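Local coordinates for GH18329p (Drosophila melanogaster, PDB 5YGB), which binds the N-terminal tail of Piwi through its extended Tudor domain and takes part in piRNA metabolism, probably by recruiting Piwi proteins to the biogenesis machinery in the nuage, at residues A[24-27]-A[28-31]; A[146-149]-A[150-153]; A[179-182]-A[183-186]; A[203-206]-A[207-211]. The protein carries 1 engineered substitution. All blocks are in the same frame, centred on the assembly; numbering follows the deposited sequence. Where two conformers were deposited one is given.

Interaction 1: A[24-27]-A[28-31]. Engineered in segment 28-31: Ala31 (natural residue Asp).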
ATOM      1  N   GLY A  24     -10.766  11.692   4.527  1.00 15.41           N
ATOM      2  CA  GLY A  24     -11.894  12.530   4.168  1.00 20.75           C
ATOM      3  C   GLY A  24     -12.990  11.684   3.564  1.00 17.28           C
ATOM      4  O   GLY A  24     -13.127  10.504   3.923  1.00 15.42           O
ATOM      5  N   PRO A  25     -13.742  12.245   2.613  1.00 19.77           N
ATOM      6  CA  PRO A  25     -14.836  11.485   2.009  1.00 19.58           C
ATOM      7  C   PRO A  25     -14.322  10.211   1.360  1.00 18.62           C
ATOM      8  O   PRO A  25     -15.027   9.213   1.346  1.00 16.39           O
ATOM      9  CB  PRO A  25     -15.410  12.447   0.963  1.00 22.92           C
ATOM     10  CG  PRO A  25     -14.936  13.796   1.376  1.00 29.14           C
ATOM     11  CD  PRO A  25     -13.606  13.586   2.017  1.00 27.39           C
ATOM     12  N   GLN A  26     -13.078  10.244   0.886  1.00 16.40           N
ATOM     13  CA  GLN A  26     -12.513   9.072   0.232  0.57 16.55           C
ATOM     14  C   GLN A  26     -12.174   7.964   1.207  1.00 14.28           C
ATOM     15  O   GLN A  26     -12.366   6.784   0.876  1.00 14.45           O
ATOM     16  CB  GLN A  26     -11.267   9.445  -0.553  0.57 16.88           C
ATOM     17  CG  GLN A  26     -11.583  10.201  -1.796  0.57 17.38           C
ATOM     18  CD  GLN A  26     -10.365  10.382  -2.643  0.57 12.93           C
ATOM     19  OE1 GLN A  26      -9.814   9.410  -3.159  0.57 11.10           O
ATOM     20  NE2 GLN A  26      -9.935  11.628  -2.810  0.57 14.75           N
ATOM     21  N   SER A  27     -11.695   8.318   2.390  1.00 14.55           N
ATOM     22  CA  SER A  27     -11.371   7.300   3.375  1.00 14.07           C
ATOM     23  C   SER A  27     -12.661   6.721   3.963  1.00 14.33           C
ATOM     24  O   SER A  27     -12.720   5.533   4.278  1.00 11.99           O
ATOM     25  CB  SER A  27     -10.431   7.845   4.460  1.00 13.26           C
ATOM     26  OG  SER A  27     -11.040   8.831   5.289  1.00 13.26           O
ATOM     27  N   LYS A  28     -13.699   7.540   4.094  1.00 13.04           N
ATOM     28  CA  LYS A  28     -14.990   7.036   4.544  0.57 12.08           C
ATOM     29  C   LYS A  28     -15.559   6.067   3.512  1.00 13.71           C
ATOM     30  O   LYS A  28     -16.078   5.002   3.858  1.00 13.35           O
ATOM     31  CB  LYS A  28     -15.959   8.192   4.805  0.57 12.59           C
ATOM     32  CG  LYS A  28     -15.557   9.061   6.002  0.57 12.59           C
ATOM     33  CD  LYS A  28     -16.635  10.071   6.381  0.57 12.19           C
ATOM     34  CE  LYS A  28     -16.841  11.127   5.302  0.57 16.55           C
ATOM     35  NZ  LYS A  28     -17.929  12.070   5.692  0.57 19.17           N
ATOM     36  N   LYS A  29     -15.446   6.418   2.233  1.00 13.40           N
ATOM     37  CA  LYS A  29     -15.914   5.540   1.172  1.00 14.62           C
ATOM     38  C   LYS A  29     -15.106   4.245   1.142  1.00 12.50           C
ATOM     39  O   LYS A  29     -15.665   3.174   0.916  1.00 13.48           O
ATOM     40  CB  LYS A  29     -15.844   6.242  -0.193  1.00 16.01           C
ATOM     41  CG  LYS A  29     -16.976   7.233  -0.426  1.00 18.28           C
ATOM     42  CD  LYS A  29     -16.924   7.856  -1.814  1.00 24.95           C
ATOM     43  CE  LYS A  29     -15.907   8.972  -1.904  1.00 32.12           C
ATOM     44  NZ  LYS A  29     -15.671   9.384  -3.317  1.00 38.39           N
ATOM     45  N   LEU A  30     -13.796   4.324   1.360  1.00 11.31           N
ATOM     46  CA  LEU A  30     -12.990   3.104   1.409  1.00 11.73           C
ATOM     47  C   LEU A  30     -13.445   2.179   2.539  1.00 12.23           C
ATOM     48  O   LEU A  30     -13.610   0.975   2.321  1.00 12.16           O
ATOM     49  CB  LEU A  30     -11.500   3.424   1.568  1.00 11.60           C
ATOM     50  CG  LEU A  30     -10.590   2.198   1.707  1.00 10.54           C
ATOM     51  CD1 LEU A  30     -10.686   1.270   0.504  1.00 11.73           C
ATOM     52  CD2 LEU A  30      -9.152   2.657   1.926  1.00 13.10           C
ATOM     53  N   ALA A  31     -13.655   2.719   3.738  1.00 11.93           N
ATOM     54  CA  ALA A  31     -14.086   1.891   4.861  1.00 12.16           C
ATOM     55  C   ALA A  31     -15.433   1.240   4.575  1.00 13.10           C
ATOM     56  O   ALA A  31     -15.640   0.051   4.874  1.00 13.19           O
ATOM     57  CB  ALA A  31     -14.151   2.723   6.133  1.00 12.71           C
TER

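Interaction 2: A[146-149]-A[150-153]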
ATOM      1  N   SER A 146      15.674   1.560  11.894  1.00 19.47           N
ATOM      2  CA  SER A 146      15.170   2.771  11.242  1.00 19.03           C
ATOM      3  C   SER A 146      13.775   2.527  10.688  1.00 15.73           C
ATOM      4  O   SER A 146      12.894   3.385  10.792  1.00 15.73           O
ATOM      5  CB  SER A 146      16.098   3.228  10.120  1.00 18.49           C
ATOM      6  OG  SER A 146      17.329   3.715  10.638  1.00 20.58           O
ATOM      7  N   ILE A 147      13.578   1.361  10.081  1.00 16.70           N
ATOM      8  CA  ILE A 147      12.267   0.992   9.569  1.00 16.06           C
ATOM      9  C   ILE A 147      11.270   0.928  10.718  1.00 16.41           C
ATOM     10  O   ILE A 147      10.167   1.463  10.610  1.00 15.81           O
ATOM     11  CB  ILE A 147      12.320  -0.353   8.817  1.00 18.66           C
ATOM     12  CG1 ILE A 147      13.267  -0.248   7.620  1.00 16.89           C
ATOM     13  CG2 ILE A 147      10.925  -0.764   8.368  1.00 18.13           C
ATOM     14  CD1 ILE A 147      13.528  -1.567   6.918  1.00 18.03           C
ATOM     15  N   ALA A 148      11.664   0.305  11.824  1.00 17.90           N
ATOM     16  CA  ALA A 148      10.801   0.208  12.998  1.00 16.57           C
ATOM     17  C   ALA A 148      10.441   1.582  13.560  1.00 17.37           C
ATOM     18  O   ALA A 148       9.282   1.834  13.902  1.00 17.57           O
ATOM     19  CB  ALA A 148      11.469  -0.651  14.073  1.00 18.25           C
ATOM     20  N   LYS A 149      11.421   2.474  13.649  1.00 17.53           N
ATOM     21  CA  LYS A 149      11.152   3.808  14.165  1.00 18.10           C
ATOM     22  C   LYS A 149      10.149   4.533  13.267  1.00 14.75           C
ATOM     23  O   LYS A 149       9.246   5.205  13.760  1.00 14.25           O
ATOM     24  CB  LYS A 149      12.446   4.619  14.285  1.00 18.52           C
ATOM     25  CG  LYS A 149      12.249   6.022  14.836  1.00 17.16           C
ATOM     26  CD  LYS A 149      11.677   6.002  16.242  1.00 21.45           C
ATOM     27  CE  LYS A 149      11.585   7.406  16.822  1.00 28.19           C
ATOM     28  NZ  LYS A 149      11.223   7.399  18.270  1.00 37.34           N
ATOM     29  N   PHE A 150      10.307   4.386  11.957  1.00 14.83           N
ATOM     30  CA  PHE A 150       9.380   5.022  11.029  1.00 14.21           C
ATOM     31  C   PHE A 150       7.967   4.423  11.160  1.00 14.94           C
ATOM     32  O   PHE A 150       6.968   5.147  11.124  1.00 12.83           O
ATOM     33  CB  PHE A 150       9.903   4.903   9.592  1.00 14.56           C
ATOM     34  CG  PHE A 150       9.060   5.617   8.580  1.00 12.06           C
ATOM     35  CD1 PHE A 150       9.053   7.004   8.523  1.00 13.70           C
ATOM     36  CD2 PHE A 150       8.260   4.907   7.700  1.00 15.30           C
ATOM     37  CE1 PHE A 150       8.273   7.680   7.584  1.00 13.61           C
ATOM     38  CE2 PHE A 150       7.463   5.576   6.764  1.00 15.65           C
ATOM     39  CZ  PHE A 150       7.475   6.968   6.705  1.00 12.92           C
ATOM     40  N   GLU A 151       7.875   3.108  11.311  1.00 15.00           N
ATOM     41  CA  GLU A 151       6.586   2.467  11.557  1.00 16.07           C
ATOM     42  C   GLU A 151       5.942   2.997  12.834  1.00 15.22           C
ATOM     43  O   GLU A 151       4.732   3.222  12.871  1.00 15.82           O
ATOM     44  CB  GLU A 151       6.752   0.948  11.640  1.00 16.26           C
ATOM     45  CG  GLU A 151       7.074   0.321  10.289  1.00 15.83           C
ATOM     46  CD  GLU A 151       7.409  -1.154  10.374  1.00 25.16           C
ATOM     47  OE1 GLU A 151       7.990  -1.577  11.393  1.00 28.04           O
ATOM     48  OE2 GLU A 151       7.094  -1.885   9.414  1.00 36.36           O
ATOM     49  N   GLU A 152       6.750   3.194  13.874  1.00 14.89           N
ATOM     50  CA  GLU A 152       6.262   3.731  15.143  1.00 15.84           C
ATOM     51  C   GLU A 152       5.766   5.167  15.020  1.00 15.95           C
ATOM     52  O   GLU A 152       4.682   5.502  15.511  1.00 17.73           O
ATOM     53  CB  GLU A 152       7.367   3.671  16.203  1.00 18.82           C
ATOM     54  CG  GLU A 152       7.770   2.266  16.628  1.00 39.89           C
ATOM     55  CD  GLU A 152       8.907   2.270  17.641  1.00 51.65           C
ATOM     56  OE1 GLU A 152      10.073   2.056  17.238  1.00 44.83           O
ATOM     57  OE2 GLU A 152       8.634   2.490  18.841  1.00 61.05           O
ATOM     58  N   LEU A 153       6.560   6.025  14.387  1.00 15.13           N
ATOM     59  CA  LEU A 153       6.194   7.431  14.276  1.00 15.25           C
ATOM     60  C   LEU A 153       4.946   7.622  13.408  1.00 14.94           C
ATOM     61  O   LEU A 153       4.136   8.524  13.646  1.00 17.33           O
ATOM     62  CB  LEU A 153       7.352   8.243  13.703  1.00 16.16           C
ATOM     63  CG  LEU A 153       8.592   8.345  14.601  1.00 15.26           C
ATOM     64  CD1 LEU A 153       9.727   9.068  13.880  1.00 18.64           C
ATOM     65  CD2 LEU A 153       8.252   9.036  15.918  1.00 21.88           C
TER

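Interaction 3: A[179-182]-A[183-186]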
ATOM      1  N   VAL A 179       5.850  -5.245  -9.662  1.00 22.19           N
ATOM      2  CA  VAL A 179       5.194  -4.090  -9.057  1.00 22.30           C
ATOM      3  C   VAL A 179       3.956  -3.707  -9.855  1.00 17.67           C
ATOM      4  O   VAL A 179       3.701  -4.258 -10.921  1.00 18.42           O
ATOM      5  CB  VAL A 179       6.140  -2.875  -8.972  1.00 25.04           C
ATOM      6  CG1 VAL A 179       7.236  -3.120  -7.939  1.00 27.15           C
ATOM      7  CG2 VAL A 179       6.724  -2.569 -10.338  1.00 23.91           C
ATOM      8  N   SER A 180       3.197  -2.756  -9.328  1.00 19.03           N
ATOM      9  CA  SER A 180       1.993  -2.270  -9.988  1.00 16.96           C
ATOM     10  C   SER A 180       2.256  -1.719 -11.393  1.00 22.18           C
ATOM     11  O   SER A 180       3.339  -1.184 -11.678  1.00 19.06           O
ATOM     12  CB  SER A 180       1.344  -1.183  -9.135  1.00 18.21           C
ATOM     13  OG  SER A 180       0.256  -0.612  -9.827  1.00 23.71           O
ATOM     14  N   ALA A 181       1.259  -1.823 -12.263  1.00 21.00           N
ATOM     15  CA  ALA A 181       1.363  -1.219 -13.587  1.00 25.19           C
ATOM     16  C   ALA A 181       1.454   0.301 -13.467  1.00 25.11           C
ATOM     17  O   ALA A 181       1.925   0.973 -14.381  1.00 27.44           O
ATOM     18  CB  ALA A 181       0.184  -1.613 -14.454  1.00 31.35           C
ATOM     19  N   ALA A 182       1.007   0.840 -12.340  1.00 21.12           N
ATOM     20  CA  ALA A 182       1.075   2.277 -12.124  1.00 24.15           C
ATOM     21  C   ALA A 182       2.445   2.702 -11.602  1.00 27.30           C
ATOM     22  O   ALA A 182       2.701   3.892 -11.428  1.00 41.33           O
ATOM     23  CB  ALA A 182      -0.016   2.721 -11.164  1.00 29.14           C
ATOM     24  N   ALA A 183       3.331   1.737 -11.364  1.00 25.53           N
ATOM     25  CA  ALA A 183       4.621   2.033 -10.742  1.00 26.57           C
ATOM     26  C   ALA A 183       5.820   1.609 -11.589  1.00 31.34           C
ATOM     27  O   ALA A 183       6.778   1.039 -11.071  1.00 33.73           O
ATOM     28  CB  ALA A 183       4.695   1.369  -9.370  1.00 28.50           C
ATOM     29  N   LYS A 184       5.778   1.904 -12.883  1.00 27.49           N
ATOM     30  CA  LYS A 184       6.862   1.521 -13.784  1.00 35.18           C
ATOM     31  C   LYS A 184       8.061   2.460 -13.682  1.00 42.22           C
ATOM     32  O   LYS A 184       7.959   3.564 -13.143  1.00 33.39           O
ATOM     33  CB  LYS A 184       6.364   1.481 -15.229  1.00 42.99           C
ATOM     34  CG  LYS A 184       5.206   0.525 -15.464  1.00 37.56           C
ATOM     35  CD  LYS A 184       5.593  -0.910 -15.142  1.00 49.45           C
ATOM     36  CE  LYS A 184       4.447  -1.863 -15.452  1.00 53.01           C
ATOM     37  NZ  LYS A 184       4.771  -3.281 -15.127  1.00 52.30           N
ATOM     38  N   GLU A 185       9.196   2.005 -14.204  1.00 39.84           N
ATOM     39  CA  GLU A 185      10.409   2.812 -14.268  1.00 40.83           C
ATOM     40  C   GLU A 185      10.147   4.116 -15.018  1.00 42.90           C
ATOM     41  O   GLU A 185       9.509   4.114 -16.072  1.00 43.57           O
ATOM     42  CB  GLU A 185      11.533   2.021 -14.944  1.00 43.69           C
ATOM     43  CG  GLU A 185      12.741   2.845 -15.355  1.00 47.48           C
ATOM     44  CD  GLU A 185      13.703   2.058 -16.225  1.00 54.22           C
ATOM     45  OE1 GLU A 185      13.505   0.831 -16.369  1.00 46.21           O
ATOM     46  OE2 GLU A 185      14.655   2.664 -16.765  1.00 52.22           O
ATOM     47  N   GLY A 186      10.622   5.228 -14.463  1.00 38.51           N
ATOM     48  CA  GLY A 186      10.483   6.517 -15.117  1.00 40.80           C
ATOM     49  C   GLY A 186       9.321   7.357 -14.621  1.00 45.80           C
ATOM     50  O   GLY A 186       9.273   8.565 -14.860  1.00 51.15           O
TER
HETATM   51  O   HOH W   1       2.624  -5.200 -13.162  1.00 30.67           O
HETATM   52  O   HOH W   2       3.603   3.140 -14.565  1.00 33.44           O

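Interaction 4: A[203-206]-A[207-211]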
ATOM      1  N   LEU A 203       8.800  19.466  15.229  1.00 19.68           N
ATOM      2  CA  LEU A 203       9.640  18.824  14.223  1.00 19.52           C
ATOM      3  C   LEU A 203       8.827  17.841  13.405  1.00 18.54           C
ATOM      4  O   LEU A 203       7.953  17.153  13.942  1.00 22.97           O
ATOM      5  CB  LEU A 203      10.807  18.086  14.882  1.00 19.63           C
ATOM      6  CG  LEU A 203      12.114  18.822  15.208  1.00 24.15           C
ATOM      7  CD1 LEU A 203      11.880  20.083  16.017  1.00 35.16           C
ATOM      8  CD2 LEU A 203      13.048  17.870  15.949  1.00 26.78           C
ATOM      9  N   ASN A 204       9.122  17.752  12.119  1.00 17.95           N
ATOM     10  CA  ASN A 204       8.469  16.746  11.294  1.00 17.56           C
ATOM     11  C   ASN A 204       9.196  15.406  11.433  1.00 17.63           C
ATOM     12  O   ASN A 204      10.222  15.319  12.115  1.00 17.43           O
ATOM     13  CB  ASN A 204       8.376  17.208   9.834  1.00 20.57           C
ATOM     14  CG  ASN A 204       9.728  17.401   9.176  1.00 19.85           C
ATOM     15  OD1 ASN A 204      10.653  16.617   9.371  1.00 22.94           O
ATOM     16  ND2 ASN A 204       9.844  18.452   8.373  1.00 34.10           N
ATOM     17  N   ILE A 205       8.666  14.366  10.803  1.00 17.01           N
ATOM     18  CA  ILE A 205       9.153  13.016  11.050  1.00 14.46           C
ATOM     19  C   ILE A 205      10.585  12.821  10.516  1.00 15.79           C
ATOM     20  O   ILE A 205      11.391  12.157  11.156  1.00 15.20           O
ATOM     21  CB  ILE A 205       8.163  11.976  10.461  1.00 14.10           C
ATOM     22  CG1 ILE A 205       6.929  11.915  11.368  1.00 15.56           C
ATOM     23  CG2 ILE A 205       8.807  10.597  10.342  1.00 17.06           C
ATOM     24  CD1 ILE A 205       5.865  10.926  10.941  1.00 18.11           C
ATOM     25  N   ALA A 206      10.915  13.431   9.380  1.00 17.05           N
ATOM     26  CA  ALA A 206      12.287  13.407   8.872  1.00 15.76           C
ATOM     27  C   ALA A 206      13.256  13.988   9.898  1.00 16.63           C
ATOM     28  O   ALA A 206      14.322  13.421  10.157  1.00 15.91           O
ATOM     29  CB  ALA A 206      12.389  14.178   7.568  1.00 18.95           C
ATOM     30  N   ASP A 207      12.890  15.123  10.487  1.00 15.85           N
ATOM     31  CA  ASP A 207      13.786  15.770  11.435  1.00 17.72           C
ATOM     32  C   ASP A 207      13.872  14.984  12.738  1.00 17.11           C
ATOM     33  O   ASP A 207      14.938  14.948  13.364  1.00 17.22           O
ATOM     34  CB  ASP A 207      13.349  17.213  11.685  1.00 18.85           C
ATOM     35  CG  ASP A 207      13.694  18.129  10.519  1.00 26.13           C
ATOM     36  OD1 ASP A 207      14.610  17.781   9.746  1.00 28.89           O
ATOM     37  OD2 ASP A 207      13.049  19.184  10.366  1.00 29.06           O
ATOM     38  N   LEU A 208      12.780  14.347  13.150  1.00 17.00           N
ATOM     39  CA  LEU A 208      12.832  13.455  14.305  1.00 17.34           C
ATOM     40  C   LEU A 208      13.777  12.277  14.045  1.00 16.56           C
ATOM     41  O   LEU A 208      14.587  11.924  14.904  1.00 18.37           O
ATOM     42  CB  LEU A 208      11.437  12.951  14.660  1.00 18.42           C
ATOM     43  CG  LEU A 208      10.507  13.983  15.286  1.00 20.76           C
ATOM     44  CD1 LEU A 208       9.093  13.427  15.377  1.00 24.43           C
ATOM     45  CD2 LEU A 208      11.011  14.387  16.669  1.00 21.04           C
ATOM     46  N   MET A 209      13.694  11.678  12.862  1.00 15.56           N
ATOM     47  CA  MET A 209      14.564  10.549  12.564  0.58 17.03           C
ATOM     48  C   MET A 209      16.033  10.958  12.493  1.00 16.86           C
ATOM     49  O   MET A 209      16.886  10.240  13.000  1.00 18.90           O
ATOM     50  CB  MET A 209      14.135   9.870  11.271  0.58 15.31           C
ATOM     51  CG  MET A 209      12.779   9.192  11.385  0.58 16.72           C
ATOM     52  SD  MET A 209      12.396   8.148   9.973  0.58 16.94           S
ATOM     53  CE  MET A 209      13.645   6.863  10.112  0.58 15.70           C
ATOM     54  N   ILE A 210      16.323  12.117  11.905  1.00 17.63           N
ATOM     55  CA  ILE A 210      17.697  12.594  11.803  1.00 16.78           C
ATOM     56  C   ILE A 210      18.253  12.949  13.178  1.00 17.51           C
ATOM     57  O   ILE A 210      19.340  12.501  13.543  1.00 18.28           O
ATOM     58  CB  ILE A 210      17.795  13.822  10.868  1.00 15.38           C
ATOM     59  CG1 ILE A 210      17.487  13.400   9.431  1.00 17.77           C
ATOM     60  CG2 ILE A 210      19.191  14.430  10.932  1.00 19.06           C
ATOM     61  CD1 ILE A 210      17.286  14.570   8.462  1.00 20.79           C
ATOM     62  N   THR A 211      17.520  13.740  13.953  1.00 16.78           N
ATOM     63  CA  THR A 211      18.049  14.205  15.237  1.00 16.21           C
ATOM     64  C   THR A 211      18.187  13.076  16.253  1.00 16.28           C
ATOM     65  O   THR A 211      18.925  13.214  17.226  1.00 17.65           O
ATOM     66  CB  THR A 211      17.179  15.310  15.868  1.00 18.04           C
ATOM     67  OG1 THR A 211      15.824  14.858  16.000  1.00 18.39           O
ATOM     68  CG2 THR A 211      17.217  16.579  15.026  1.00 19.53           C
TER
HETATM   69  O   HOH W   3      10.819  19.912  11.323  1.00 32.40           O

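Interaction 1: A[24-27]-A[28-31]
The flat carbonyl group of Pro25 is approached by two parts of Lys29: its backbone N, tilted 29° from the carbonyl plane, donates to Pro25 O over 3.0 Å, and the folded side chain, bent at chi3 (-80°), brings Lys29 CE to 3.4 Å from the same oxygen. The preceding carbonyl, that of Gly24, takes the N-H of Lys28 almost head-on. In the conformer described, Gln26 OE1 accepts from Arg120 NH1 and Gln122 NE2. This surface contact starts helix 25-41 of the extended Tudor domain, just after strand 17-22. Gly24 is the N-cap, and its backbone angles are ones that only glycine adopts with ease. Ser27, three residues on, supplies the return half of a capping box, the other half being impossible because the N-cap is a glycine: chi1 of 67° sets OG over the helix start, where it accepts from Gly24 N at 3.0 Å. With an alanine at Ser27 the hydroxyl goes, and Gly24 N would probably be left without its acceptor and the cap freer to turn. Pro25 suits the first turn because its nitrogen needs no acceptor there. Leu30 turns to the buried side against Tyr98; engineered Ala31 continues the exposed face. Since two lysines sit where the helix dipole is likely to disfavour positive charge, their exposure and the aliphatic contact probably make them tolerable.

Interaction 2: A[146-149]-A[150-153]
Phe150 donates its backbone N to Ser146 O at 3.0 Å, the first of four successive helical bonds here, but its ring leaves the turn altogether. With CG anti to the backbone N (chi1 -176°), the ring is directed into the interior, where it meets Phe18 and the side chains of helix 205-211; a large aromatic suits this buried face. Glu151 runs beside Ile147 in the same direction. Its CG rests over Ile147 O at 3.3 Å, and it is the carboxylate end, not this methylene, that lies beside the isoleucine methyl, with Glu151 CD 4.1 Å from Ile147 CG2. Glu152, on the exposed side, repeats the pattern one residue on, with CG 3.1 Å from Ala148 O; the small methyl of Ala148 leaves room for the chain to run back along the helix. Its OE1 stays 5.6 Å from Lys149 NZ, too far for a salt bridge, though the opposite charges probably attract weakly. Leu153 receives the methylenes of Lys149 and also packs on Ile205 and Met209 of helix 205-211, a double role that suits a leucine. Lys149, bent at chi2 (61°), passes at a slant over it, with Lys149 CE 3.8 Å from Leu153 CD2, while NZ goes on to a weak hydrogen bond with Gln212. The chemistry is thus that of an amphipathic helix: Lys149 gives its methylenes to Leu153 and carries its charge toward the more exposed side, where the nearby carboxylate would probably favour the protonated lysine without fixing its place.

Interaction 3: A[179-182]-A[183-186]
Ala183 closes a type I beta turn that starts at Ser180, in the long connection between strands 162-171 and 188-195. Its backbone N donates to Ser180 O at 2.9 Å, but from above the carbonyl plane, 66° out of it, as the tight bend of the chain demands. The Ala183 methyl lies at the flank of the turn, 3.7 Å from Ser180 O, and touches Arg172. An ST turn overlaps the start: Ser180 OG accepts from Ala182 N at 3.0 Å. The same hydroxyl pairs with Glu75 OE1 while Ala181 N donates to Glu75 OE2, and the two bonds tie the turn to strand 70-81 of the Tudor core. Val179 leads in, with CG2 packed 3.7 Å from Ala183 O; a branched residue can offer such a methyl while its backbone stays extended. Lys184 folds back over the turn rather than away from it. A bend at chi2 (-61°) lays its aliphatic chain along the Ala181 peptide, bringing CE to 3.7 Å from Ala181 CA, and a water that donates to Val179 O accepts a weak bond from Lys184 NZ. A second water spans the turn, donating to Ala181 O at 2.7 Å and accepting from Lys184 N at 3.0 Å.

Interaction 4: A[203-206]-A[207-211]
Asn204 caps the start of helix 205-211 with its side-chain oxygen: OD1 accepts from Asp207 N at 2.9 Å, and the donor stands nearly in line with the amide C=O. What puts OD1 there is a chi1 of 63°, which swings CG in between the backbone N and the carbonyl carbon. A leucine in its place has no side-chain acceptor, so Asp207 N would probably lose its cap and the first turn be more apt to fray. Asn204 O serves Leu208 N, and Asn204 N gives its hydrogen to a water that in turn donates to Asp207 OD2, replacing the direct return bond of a capping box. Regular helical bonds follow, Met209 N to Ile205 O and Ile210 N to Ala206 O. The Asp207 carboxylate lies across the Asn204 amide, their planes 24° apart; an acid here probably also gains from the helix dipole. Asp207 O has two donors arriving from opposite faces of its plane, Thr211 N at 2.9 Å and Thr211 OG1 at 2.8 Å, so the threonine hydroxyl is used within the helix. On the buried side, in the conformer described, Ile205 CG2 touches Met209 CG at 4.3 Å, two apolar residues one turn apart facing helix 144-154. Leu203 CD2 packs on Leu208 CD2 at 4.1 Å; this joins the residue just before the N-cap to the fourth after it, making the whole an N-cap with a hydrophobic staple.

How the interactions relate
Interactions 2 and 4 belong together: their side chains pack on one another, with Leu153 CD1 4.0 Å from Ile205 CG2 and Phe150 against Met209, so the apolar side chains between the two helices are mostly buried. Interactions 1 and 3 are surface contacts, with centres about 25 Å apart, and touch neither that pair nor each other. Interactions 1 and 4 both begin a helix, but by different means: a serine reaching back to glycine in one, an asparagine reaching forward in the other. Interaction 2 lies within the run of its helix, its polar backbone satisfied by regular bonds. Interaction 3, outside any helix, relies on a turn, a serine and bridging waters.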